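Local coordinates for protein JamJ (PDB 5DOZ) that probably catalyses NADPH-dependent reduction of enoyl groups on an acyl carrier protein, as the enoyl reductase of a polyketide synthase, at residues P8-I13 with H73-F78; V37-Q42 with G82-V87. One frame throughout, in Å; residues are numbered along the deposited sequence.

Contact 1: P8-I13 with H73-F78; sequences PVQLKI and HLTFGF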
loop_
_atom_site.group_PDB
_atom_site.type_symbol
_atom_site.label_atom_id
_atom_site.label_comp_id
_atom_site.label_asym_id
_atom_site.label_seq_id
_atom_site.Cartn_x
_atom_site.Cartn_y
_atom_site.Cartn_z
ATOM N N PRO A 8 11.727 -16.682 18.897
ATOM C CA PRO A 8 11.502 -15.384 18.246
ATOM C C PRO A 8 12.574 -15.029 17.207
ATOM O O PRO A 8 13.766 -15.227 17.449
ATOM C CB PRO A 8 11.521 -14.383 19.414
ATOM C CG PRO A 8 11.994 -15.145 20.611
ATOM C CD PRO A 8 11.649 -16.575 20.365
ATOM N N VAL A 9 12.141 -14.506 16.062
ATOM C CA VAL A 9 13.048 -14.215 14.945
ATOM C C VAL A 9 12.755 -12.879 14.260
ATOM O O VAL A 9 11.659 -12.336 14.377
ATOM C CB VAL A 9 13.038 -15.346 13.886
ATOM C CG1 VAL A 9 13.797 -16.572 14.389
ATOM C CG2 VAL A 9 11.612 -15.712 13.482
ATOM N N GLN A 10 13.750 -12.367 13.538
ATOM C CA GLN A 10 13.616 -11.146 12.752
ATOM C C GLN A 10 14.230 -11.336 11.362
ATOM O O GLN A 10 15.264 -11.991 11.217
ATOM C CB GLN A 10 14.300 -9.986 13.474
ATOM C CG GLN A 10 14.167 -8.640 12.782
ATOM C CD GLN A 10 14.558 -7.490 13.685
ATOM O OE1 GLN A 10 15.703 -7.042 13.675
ATOM N NE2 GLN A 10 13.609 -7.015 14.486
ATOM N N LEU A 11 13.588 -10.767 10.343
ATOM C CA LEU A 11 14.115 -10.858 8.987
ATOM C C LEU A 11 15.206 -9.824 8.758
ATOM O O LEU A 11 15.016 -8.624 9.002
ATOM C CB LEU A 11 13.002 -10.717 7.947
ATOM C CG LEU A 11 13.352 -11.043 6.493
ATOM C CD1 LEU A 11 13.669 -12.529 6.319
ATOM C CD2 LEU A 11 12.212 -10.608 5.578
ATOM N N LYS A 12 16.354 -10.309 8.293
ATOM C CA LYS A 12 17.526 -9.473 8.066
ATOM C C LYS A 12 18.205 -9.856 6.753
ATOM O O LYS A 12 17.961 -10.930 6.199
ATOM C CB LYS A 12 18.529 -9.610 9.229
ATOM C CG LYS A 12 17.987 -9.269 10.618
ATOM C CD LYS A 12 17.703 -7.783 10.795
ATOM C CE LYS A 12 18.971 -6.990 11.078
ATOM N NZ LYS A 12 18.704 -5.527 10.990
ATOM N N ILE A 13 19.060 -8.971 6.260
ATOM C CA ILE A 13 19.872 -9.264 5.084
ATOM C C ILE A 13 21.297 -8.784 5.362
ATOM O O ILE A 13 21.500 -7.653 5.798
ATOM C CB ILE A 13 19.232 -8.679 3.789
ATOM C CG1 ILE A 13 19.688 -9.458 2.549
ATOM C CG2 ILE A 13 19.466 -7.178 3.655
ATOM C CD1 ILE A 13 18.732 -9.344 1.376
ATOM N N HIS A 73 21.314 -2.546 9.816
ATOM C CA HIS A 73 20.258 -1.803 10.504
ATOM C C HIS A 73 18.908 -1.899 9.784
ATOM O O HIS A 73 17.898 -1.380 10.269
ATOM C CB HIS A 73 20.672 -0.338 10.688
ATOM C CG HIS A 73 22.010 -0.167 11.341
ATOM N ND1 HIS A 73 23.015 0.600 10.791
ATOM C CD2 HIS A 73 22.515 -0.682 12.488
ATOM C CE1 HIS A 73 24.075 0.562 11.579
ATOM N NE2 HIS A 73 23.799 -0.212 12.613
ATOM N N LEU A 74 18.895 -2.565 8.633
ATOM C CA LEU A 74 17.677 -2.692 7.836
ATOM C C LEU A 74 16.756 -3.786 8.379
ATOM O O LEU A 74 17.181 -4.919 8.627
ATOM C CB LEU A 74 18.009 -2.928 6.353
ATOM C CG LEU A 74 16.888 -2.853 5.302
ATOM C CD1 LEU A 74 16.237 -1.475 5.233
ATOM C CD2 LEU A 74 17.415 -3.258 3.934
ATOM N N THR A 75 15.499 -3.418 8.591
ATOM C CA THR A 75 14.451 -4.377 8.922
ATOM C C THR A 75 13.396 -4.317 7.820
ATOM O O THR A 75 13.444 -3.445 6.948
ATOM C CB THR A 75 13.812 -4.092 10.302
ATOM O OG1 THR A 75 13.326 -2.744 10.342
ATOM C CG2 THR A 75 14.824 -4.314 11.439
ATOM N N PHE A 76 12.457 -5.253 7.850
ATOM C CA PHE A 76 11.464 -5.382 6.794
ATOM C C PHE A 76 10.069 -5.471 7.393
ATOM O O PHE A 76 9.898 -6.016 8.480
ATOM C CB PHE A 76 11.763 -6.633 5.949
ATOM C CG PHE A 76 13.104 -6.600 5.258
ATOM C CD1 PHE A 76 14.243 -7.115 5.884
ATOM C CD2 PHE A 76 13.232 -6.064 3.983
ATOM C CE1 PHE A 76 15.476 -7.089 5.250
ATOM C CE2 PHE A 76 14.462 -6.034 3.343
ATOM C CZ PHE A 76 15.586 -6.550 3.978
ATOM N N GLY A 77 9.080 -4.928 6.683
ATOM C CA GLY A 77 7.671 -5.075 7.061
ATOM C C GLY A 77 6.999 -3.780 7.472
ATOM O O GLY A 77 7.323 -3.209 8.514
ATOM N N PHE A 78 6.035 -3.341 6.663
ATOM C CA PHE A 78 5.406 -2.019 6.809
ATOM C C PHE A 78 4.003 -2.072 7.412
ATOM O O PHE A 78 3.407 -1.036 7.723
ATOM C CB PHE A 78 5.341 -1.310 5.447
ATOM C CG PHE A 78 6.677 -0.862 4.925
ATOM C CD1 PHE A 78 7.253 0.327 5.373
ATOM C CD2 PHE A 78 7.346 -1.608 3.964
ATOM C CE1 PHE A 78 8.481 0.748 4.888
ATOM C CE2 PHE A 78 8.573 -1.191 3.471
ATOM C CZ PHE A 78 9.147 -0.014 3.935
HETATM O O HOH W 1 12.619 -7.278 9.792
HETATM O O HOH W 2 19.054 -6.549 7.056
#
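The F76 ring is the wedge of this contact, entering edge-on the hollow between L11 and I13. Its CD1 lies 3.5 Å from L11 O, in the plane of the ring, so that a slightly positive C-H edge meets the carbonyl oxygen. Farther round the same edge, CZ abuts I13 CG2 at 3.9 Å. L11 walls the base of the wedge: its CD2 methyl comes 4.0 Å from F76 CB, the two side chains crossing at about a right angle. I13 CG2 also reaches L74 CD2, a looser apolar touch.

K12 suits the polar side of the contact because its long chain can turn back on itself. CB points away from the loop, but the bends at chi2 (-70°) and chi3 (-80°) return NZ to within 2.9 Å of L74 O, above the carbonyl plane. D72 O is a second acceptor, so two loop carbonyls grip the ammonium group. Alongside, the T75 CG2 methyl lies 3.6 Å from Q10 OE1, while T75 OG1 bonds to H106 O. Water 1 bridges the backbones, 2.9 Å from L11 O and 2.8 Å from F76 N.

The F76 side chain also rests on D50 of helix 48-54, whose OD1 accepts from G77 N. An N-terminal strand is thus packed on a loop of the GroES-like region, consistent with a medium-chain dehydrogenase/reductase fold, with the F76 side chain about 13 Å from bound NADPH.

Contact 2: V37-Q42 with G82-V87; sequences VKVQIQ and GVIVGV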
loop_
_atom_site.group_PDB
_atom_site.type_symbol
_atom_site.label_atom_id
_atom_site.label_comp_id
_atom_site.label_asym_id
_atom_site.label_seq_id
_atom_site.Cartn_x
_atom_site.Cartn_y
_atom_site.Cartn_z
ATOM N N VAL A 37 3.221 -0.429 22.808
ATOM C CA VAL A 37 2.471 -1.674 22.775
ATOM C C VAL A 37 3.347 -2.763 22.157
ATOM O O VAL A 37 4.058 -2.521 21.174
ATOM C CB VAL A 37 1.165 -1.527 21.962
ATOM C CG1 VAL A 37 0.338 -2.805 22.019
ATOM C CG2 VAL A 37 0.340 -0.356 22.479
ATOM N N LYS A 38 3.309 -3.951 22.759
ATOM C CA LYS A 38 3.972 -5.125 22.208
ATOM C C LYS A 38 2.934 -5.991 21.490
ATOM O O LYS A 38 1.922 -6.377 22.077
ATOM C CB LYS A 38 4.666 -5.923 23.315
ATOM C CG LYS A 38 5.578 -7.032 22.812
ATOM C CD LYS A 38 6.380 -7.652 23.945
ATOM C CE LYS A 38 7.230 -8.820 23.452
ATOM N NZ LYS A 38 8.160 -9.314 24.513
ATOM N N VAL A 39 3.193 -6.287 20.220
ATOM C CA VAL A 39 2.261 -7.071 19.407
ATOM C C VAL A 39 2.909 -8.349 18.896
ATOM O O VAL A 39 4.002 -8.310 18.336
ATOM C CB VAL A 39 1.726 -6.254 18.202
ATOM C CG1 VAL A 39 0.747 -7.085 17.382
ATOM C CG2 VAL A 39 1.082 -4.957 18.670
ATOM N N GLN A 40 2.229 -9.478 19.092
ATOM C CA GLN A 40 2.664 -10.757 18.523
ATOM C C GLN A 40 2.222 -10.831 17.063
ATOM O O GLN A 40 1.023 -10.880 16.770
ATOM C CB GLN A 40 2.095 -11.931 19.326
ATOM C CG GLN A 40 2.244 -13.293 18.651
ATOM C CD GLN A 40 1.375 -14.360 19.291
ATOM O OE1 GLN A 40 0.975 -14.240 20.457
ATOM N NE2 GLN A 40 1.085 -15.418 18.536
ATOM N N ILE A 41 3.196 -10.833 16.157
ATOM C CA ILE A 41 2.934 -10.799 14.718
ATOM C C ILE A 41 2.448 -12.153 14.205
ATOM O O ILE A 41 3.043 -13.189 14.503
ATOM C CB ILE A 41 4.193 -10.365 13.924
ATOM C CG1 ILE A 41 4.667 -8.967 14.352
ATOM C CG2 ILE A 41 3.946 -10.431 12.423
ATOM C CD1 ILE A 41 3.736 -7.822 13.991
ATOM N N GLN A 42 1.378 -12.144 13.414
ATOM C CA GLN A 42 0.802 -13.403 12.925
ATOM C C GLN A 42 0.790 -13.566 11.400
ATOM O O GLN A 42 0.852 -14.686 10.901
ATOM C CB GLN A 42 -0.593 -13.629 13.538
ATOM C CG GLN A 42 -0.550 -13.612 15.062
ATOM C CD GLN A 42 -1.755 -14.235 15.723
ATOM O OE1 GLN A 42 -2.600 -13.531 16.283
ATOM N NE2 GLN A 42 -1.843 -15.560 15.675
ATOM N N GLY A 82 -1.966 -9.127 14.036
ATOM C CA GLY A 82 -1.498 -9.905 15.167
ATOM C C GLY A 82 -2.319 -9.696 16.420
ATOM O O GLY A 82 -3.470 -9.265 16.357
ATOM N N VAL A 83 -1.714 -10.005 17.561
ATOM C CA VAL A 83 -2.409 -9.950 18.838
ATOM C C VAL A 83 -1.539 -9.230 19.864
ATOM O O VAL A 83 -0.338 -9.478 19.970
ATOM C CB VAL A 83 -2.877 -11.363 19.306
ATOM C CG1 VAL A 83 -1.708 -12.341 19.405
ATOM C CG2 VAL A 83 -3.643 -11.293 20.622
ATOM N N ILE A 84 -2.162 -8.309 20.590
ATOM C CA ILE A 84 -1.486 -7.553 21.637
ATOM C C ILE A 84 -1.094 -8.467 22.806
ATOM O O ILE A 84 -1.927 -9.194 23.355
ATOM C CB ILE A 84 -2.367 -6.373 22.110
ATOM C CG1 ILE A 84 -2.592 -5.385 20.948
ATOM C CG2 ILE A 84 -1.753 -5.685 23.324
ATOM C CD1 ILE A 84 -3.415 -4.163 21.301
ATOM N N VAL A 85 0.182 -8.422 23.171
ATOM C CA VAL A 85 0.716 -9.259 24.241
ATOM C C VAL A 85 1.280 -8.414 25.395
ATOM O O VAL A 85 1.572 -8.941 26.468
ATOM C CB VAL A 85 1.779 -10.245 23.689
ATOM C CG1 VAL A 85 3.074 -9.522 23.350
ATOM C CG2 VAL A 85 2.040 -11.385 24.662
ATOM N N GLY A 86 1.428 -7.108 25.175
ATOM C CA GLY A 86 1.951 -6.214 26.209
ATOM C C GLY A 86 1.590 -4.762 25.990
ATOM O O GLY A 86 1.794 -4.219 24.900
ATOM N N VAL A 87 1.045 -4.129 27.023
ATOM C CA VAL A 87 0.665 -2.726 26.934
ATOM C C VAL A 87 1.429 -1.917 27.975
ATOM O O VAL A 87 1.335 -2.188 29.169
ATOM C CB VAL A 87 -0.855 -2.518 27.138
ATOM C CG1 VAL A 87 -1.220 -1.051 26.936
ATOM C CG2 VAL A 87 -1.661 -3.396 26.188
#
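The CG1 methyl of V83 lies over the Q40 amide, above OE1 at 3.5 Å, and above and beyond the oxygen end of the Q42 amide, equally far from Q42 OE1. V83 places CG1 between its backbone N and carbonyl carbon (chi1 57°), which brings the methyl to both glutamines. Q40 lies side by side with V83; Q42 meets it at a slant. On the Q40 and V83 face, K38 runs extended beside V85, whose CG1 is 3.6 Å from K38 CG, and carries NZ onward to N29 OD1 and Q30 O. F112 touches Q40 and V85 and forms a cation-pi contact with K38.

On the other face, V37 CG1 packs against I84 CG2 at 3.8 Å, and V39 extends this branched apolar surface toward V100 and L120.

Having no side chain, G82 can bring its CA to 3.1 Å from Q40 O. A classic beta bulge shifts the antiparallel register by one residue between K38 and V39: V85 N (2.9 Å) and G86 N (3.2 Å) both donate to K38 O, from one face of its plane. Bonds from K38 N to G86 O, and between Q40 and V83 in both directions, flank it, so backbone bonds hold the bulged pair together, with one carbonyl serving two donors.

How the contacts relate
From the N terminus, strand 9-13 comes first, then 37-42, then the loop 73-78, and last 82-87. The segments therefore alternate: contact 1 closes a long loop that holds the first strand of contact 2, and contact 2 closes another that holds the loop segment of contact 1. The two crossing closures have centres about 17 Å apart and touch nowhere, but 73-78 runs almost directly into strand 79-87. Contact 1 ties the small two-stranded sheet of the N terminus to the chain next to helix 48-54; contact 2 joins neighbouring strands of the mixed sheet. S111 bridges the two regions, its backbone bonding to V9 and to I41.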